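Local coordinates for MdcA (Pseudomonas aeruginosa, PDB 5VIT), which probably exchanges acetyl for malonyl on an acyl carrier protein, as the transferase (alpha) subunit of malonate decarboxylase, at residues A[51-56]-A[81-86]; A[147-152]-A[183-188]. One frame throughout, in Å; residues are numbered along the deposited sequence.

Contact 1: A[51-56]-A[81-86]; sequences DRVVLE and LHMIMP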
# COMPACT_ATOMS: atom_id res chain seq x y z
N ASP A 51 -20.35 23.51 -44.65
CA ASP A 51 -20.44 24.27 -43.42
C ASP A 51 -19.89 23.52 -42.21
O ASP A 51 -20.04 22.29 -42.09
CB ASP A 51 -21.90 24.66 -43.15
CG ASP A 51 -22.23 26.04 -43.66
OD1 ASP A 51 -21.36 26.65 -44.32
OD2 ASP A 51 -23.37 26.52 -43.41
N ARG A 52 -19.23 24.28 -41.33
CA ARG A 52 -18.90 23.81 -40.00
C ARG A 52 -20.11 24.03 -39.12
O ARG A 52 -20.54 25.16 -38.89
CB ARG A 52 -17.68 24.56 -39.44
CG ARG A 52 -16.38 24.22 -40.12
CD ARG A 52 -15.28 25.18 -39.68
NE ARG A 52 -14.00 24.87 -40.32
CZ ARG A 52 -12.98 25.72 -40.37
NH1 ARG A 52 -13.10 26.93 -39.84
NH2 ARG A 52 -11.85 25.36 -40.97
N VAL A 53 -20.70 22.93 -38.65
CA VAL A 53 -21.95 23.05 -37.90
C VAL A 53 -21.80 22.52 -36.49
O VAL A 53 -21.54 21.34 -36.28
CB VAL A 53 -23.11 22.30 -38.60
CG1 VAL A 53 -24.37 22.43 -37.78
CG2 VAL A 53 -23.31 22.81 -40.02
N VAL A 54 -21.96 23.41 -35.53
CA VAL A 54 -21.99 23.03 -34.14
C VAL A 54 -23.40 22.54 -33.82
O VAL A 54 -24.37 23.22 -34.12
CB VAL A 54 -21.59 24.20 -33.24
CG1 VAL A 54 -21.95 23.92 -31.81
CG2 VAL A 54 -20.09 24.46 -33.37
N LEU A 55 -23.50 21.35 -33.23
CA LEU A 55 -24.79 20.70 -32.97
C LEU A 55 -24.82 20.12 -31.57
O LEU A 55 -24.00 19.25 -31.23
CB LEU A 55 -25.06 19.58 -33.99
CG LEU A 55 -26.26 18.66 -33.69
CD1 LEU A 55 -27.56 19.48 -33.43
CD2 LEU A 55 -26.44 17.63 -34.80
N GLU A 56 -25.76 20.57 -30.76
CA GLU A 56 -25.72 20.21 -29.36
C GLU A 56 -26.12 18.78 -29.16
O GLU A 56 -27.31 18.39 -29.19
CB GLU A 56 -26.57 21.15 -28.51
CG GLU A 56 -25.73 22.33 -28.07
CD GLU A 56 -26.43 23.24 -27.10
OE1 GLU A 56 -27.66 23.09 -26.90
OE2 GLU A 56 -25.75 24.12 -26.56
N LEU A 81 -20.99 18.31 -44.68
CA LEU A 81 -21.01 19.13 -43.48
C LEU A 81 -19.91 18.71 -42.50
O LEU A 81 -19.64 17.52 -42.30
CB LEU A 81 -22.38 19.05 -42.81
CG LEU A 81 -23.56 19.77 -43.47
CD1 LEU A 81 -24.71 19.94 -42.49
CD2 LEU A 81 -23.11 21.12 -44.04
N HIS A 82 -19.26 19.70 -41.91
CA HIS A 82 -18.24 19.45 -40.90
C HIS A 82 -18.90 19.61 -39.53
O HIS A 82 -19.20 20.72 -39.11
CB HIS A 82 -17.06 20.42 -41.09
CG HIS A 82 -15.92 20.20 -40.14
ND1 HIS A 82 -14.71 20.83 -40.29
CD2 HIS A 82 -15.81 19.44 -39.03
CE1 HIS A 82 -13.89 20.46 -39.32
NE2 HIS A 82 -14.54 19.61 -38.54
N MET A 83 -19.15 18.48 -38.86
CA MET A 83 -19.84 18.47 -37.58
C MET A 83 -18.88 18.67 -36.42
O MET A 83 -17.85 18.00 -36.32
CB MET A 83 -20.62 17.15 -37.37
CG MET A 83 -21.82 16.92 -38.32
SD MET A 83 -23.14 18.18 -38.28
CE MET A 83 -22.56 19.17 -39.59
N ILE A 84 -19.22 19.62 -35.56
CA ILE A 84 -18.49 19.87 -34.33
C ILE A 84 -19.42 19.61 -33.14
O ILE A 84 -20.34 20.40 -32.85
CB ILE A 84 -17.95 21.30 -34.26
CG1 ILE A 84 -17.03 21.57 -35.47
CG2 ILE A 84 -17.25 21.51 -32.91
CD1 ILE A 84 -16.75 23.06 -35.72
N MET A 85 -19.19 18.49 -32.46
CA MET A 85 -20.09 18.06 -31.40
C MET A 85 -19.31 17.72 -30.13
O MET A 85 -18.38 16.92 -30.18
CB MET A 85 -20.91 16.86 -31.87
CG MET A 85 -21.56 17.07 -33.23
SD MET A 85 -22.76 15.80 -33.61
CE MET A 85 -23.86 15.92 -32.19
N PRO A 86 -19.67 18.34 -29.00
CA PRO A 86 -19.05 17.94 -27.73
C PRO A 86 -19.29 16.47 -27.43
O PRO A 86 -18.35 15.74 -27.11
CB PRO A 86 -19.73 18.85 -26.70
CG PRO A 86 -20.13 20.06 -27.50
CD PRO A 86 -20.50 19.55 -28.86
O HOH W 1 -13.84 22.36 -42.43
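Val53 and Met83 lie side by side and point the same way, neighbours on two parallel strands of a beta-alpha-beta unit in which strand 52-55 leads through helix 64-70 to strand 81-85. The strand directions differ by 33°, and the residues pair Arg52 with His82, Val53 with Met83 and Val54 with Ile84. Three backbone bonds set this register: His82 N to Asp51 O (2.7 Å), Val53 N to His82 O (2.7 Å) and Ile84 N to Val53 O (3.0 Å); a fourth, Leu55 N to Ile84 O, is weak at 3.3 Å.

On the face bearing Arg52 and His82, the two side chains run alongside each other. The guanidinium and ring planes stand 84° apart, so the groups do not stack; Arg52 CG comes closest to the ring, obliquely, 3.8 Å from His82 ND1. A water in the ring plane bridges ND1 and Arg52 NE, while His82 NE2 bonds to Asp106. Farther along this face, Val54 CG2 rests 3.9 Å from Ile84 CB.

On the other face, which carries Val53 and Met83, Leu96 and Phe97 of helix 91-98 pack against Met83. Met83 is bent at chi2 (-59°) and again at chi3, which folds its end back toward the neighbouring strand. Its CE methyl lands 3.3 Å from Val53 CB, tighter than normal van der Waals contact.

Contact 2: A[147-152]-A[183-188]; sequences PNVALV and DGIVIV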
# COMPACT_ATOMS: atom_id res chain seq x y z
N PRO A 147 -17.03 28.32 -36.38
CA PRO A 147 -18.11 27.60 -37.05
C PRO A 147 -18.99 28.51 -37.91
O PRO A 147 -18.97 29.73 -37.74
CB PRO A 147 -18.89 27.00 -35.88
CG PRO A 147 -18.65 27.95 -34.74
CD PRO A 147 -17.32 28.62 -34.97
N ASN A 148 -19.72 27.92 -38.84
CA ASN A 148 -20.66 28.67 -39.66
C ASN A 148 -22.04 28.74 -39.02
O ASN A 148 -22.71 29.77 -39.09
CB ASN A 148 -20.78 28.04 -41.05
CG ASN A 148 -19.45 27.99 -41.76
OD1 ASN A 148 -18.85 26.92 -41.90
ND2 ASN A 148 -18.97 29.15 -42.20
N VAL A 149 -22.46 27.63 -38.41
CA VAL A 149 -23.80 27.50 -37.84
C VAL A 149 -23.77 26.87 -36.44
O VAL A 149 -22.98 25.96 -36.19
CB VAL A 149 -24.73 26.65 -38.77
CG1 VAL A 149 -26.15 26.61 -38.23
CG2 VAL A 149 -24.73 27.21 -40.19
N ALA A 150 -24.60 27.35 -35.53
CA ALA A 150 -24.81 26.62 -34.28
C ALA A 150 -26.28 26.19 -34.12
O ALA A 150 -27.20 27.00 -34.27
CB ALA A 150 -24.36 27.45 -33.09
N LEU A 151 -26.47 24.91 -33.82
CA LEU A 151 -27.79 24.34 -33.56
C LEU A 151 -27.89 23.96 -32.08
O LEU A 151 -27.34 22.93 -31.67
CB LEU A 151 -28.03 23.13 -34.46
CG LEU A 151 -27.77 23.41 -35.93
CD1 LEU A 151 -27.90 22.15 -36.77
CD2 LEU A 151 -28.70 24.51 -36.41
N VAL A 152 -28.55 24.79 -31.28
CA VAL A 152 -28.51 24.59 -29.84
C VAL A 152 -29.91 24.65 -29.25
O VAL A 152 -30.88 24.92 -29.96
CB VAL A 152 -27.58 25.63 -29.14
CG1 VAL A 152 -26.17 25.59 -29.73
CG2 VAL A 152 -28.15 27.04 -29.20
N ASP A 183 -20.25 36.35 -37.61
CA ASP A 183 -21.25 36.40 -38.68
C ASP A 183 -21.79 35.01 -39.02
O ASP A 183 -22.26 34.79 -40.13
CB ASP A 183 -20.67 37.06 -39.94
CG ASP A 183 -20.06 38.44 -39.65
OD1 ASP A 183 -20.83 39.37 -39.34
OD2 ASP A 183 -18.80 38.59 -39.73
N GLY A 184 -21.70 34.08 -38.07
CA GLY A 184 -22.25 32.75 -38.26
C GLY A 184 -23.74 32.76 -37.95
O GLY A 184 -24.27 33.80 -37.57
N ILE A 185 -24.41 31.63 -38.10
CA ILE A 185 -25.86 31.60 -37.87
C ILE A 185 -26.25 30.74 -36.66
O ILE A 185 -25.89 29.56 -36.58
CB ILE A 185 -26.59 31.11 -39.15
CG1 ILE A 185 -26.70 32.27 -40.14
CG2 ILE A 185 -27.97 30.52 -38.82
CD1 ILE A 185 -27.31 31.93 -41.44
N VAL A 186 -27.00 31.34 -35.72
CA VAL A 186 -27.39 30.66 -34.48
C VAL A 186 -28.89 30.32 -34.39
O VAL A 186 -29.74 31.20 -34.27
CB VAL A 186 -27.03 31.51 -33.24
CG1 VAL A 186 -27.58 30.85 -31.97
CG2 VAL A 186 -25.52 31.67 -33.13
N ILE A 187 -29.20 29.03 -34.42
CA ILE A 187 -30.58 28.55 -34.33
C ILE A 187 -30.79 27.83 -33.01
O ILE A 187 -30.08 26.88 -32.69
CB ILE A 187 -30.94 27.60 -35.47
CG1 ILE A 187 -30.61 28.23 -36.83
CG2 ILE A 187 -32.41 27.23 -35.42
CD1 ILE A 187 -30.67 27.24 -37.97
N VAL A 188 -31.78 28.29 -32.25
CA VAL A 188 -32.08 27.74 -30.93
C VAL A 188 -33.47 27.09 -30.92
O VAL A 188 -34.47 27.73 -31.26
CB VAL A 188 -32.00 28.86 -29.86
CG1 VAL A 188 -32.37 28.35 -28.48
CG2 VAL A 188 -30.60 29.47 -29.85
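Ile187 and Leu151 lie side by side on one face of two parallel strands, 149-154 and 185-190, within the larger parallel sheet of a chain whose family belongs to a Rossmann-type clan. Starting at CB, Ile187 first meets Leu151 CD2 at 3.9 Å, with Ala150 O of the facing strand at 4.0 Å. CG1 takes the position opposite the carbonyl carbon (chi1 -53°), and the extended second torsion (168°) carries the branch outward from there. At the tip, CD1 reaches Leu151 CD2 at 3.7 Å, so one leucine methyl, CD2, sits against both the branch point and the tip of the isoleucine.

Alternating bonds fix the pairing: Ile185 N to Asn148 O, Ala150 N to Ile185 O, Ile187 N to Ala150 O and Val152 N to Ile187 O, all between 2.7 and 2.9 Å. The last two donors sit almost in line with the carbonyls that receive them, whereas the first two are tilted from the carbonyl plane; the strands run 11° from parallel. Where the pairing begins, Gly184 CA comes within 3.1 Å of Asn148 O. On the reverse face, Val152 and Val188 bring their CG2 methyls to 3.5 Å.

Helix 172-180, part of the connection between the two strands, packs on this reverse face, with Thr179 against Ala150 and Val186 and Val176 against Val152. Across the sheet, helix 13-23 lies over Val149 and Ile185 through Arg21 and Lys18. Strand 52-55 flanks 149-154, and strand 212-215 flanks 185-190.

How the contacts relate
Contacts 1 and 2 are consecutive pairs of one parallel sheet, ordered 185-190, 149-154, 52-55, 81-85, with centres 9 Å apart. The seam between them joins segments 51-56 and 147-152. There, Val54 O and Leu151 N are 2.7 Å apart, a probable backbone hydrogen bond, and Arg52 N probably donates a further hydrogen bond to the side-chain OD1 of Asn148, also at 2.7 Å. At the other end of the seam, Glu56 packs on Val152, with CD 3.3 Å from CB. After strand 52-55 the chain adds 81-85, 102-107 and 127-131 on one side, then returns to place 149-154 on the other, followed by 185-190 and 212-215.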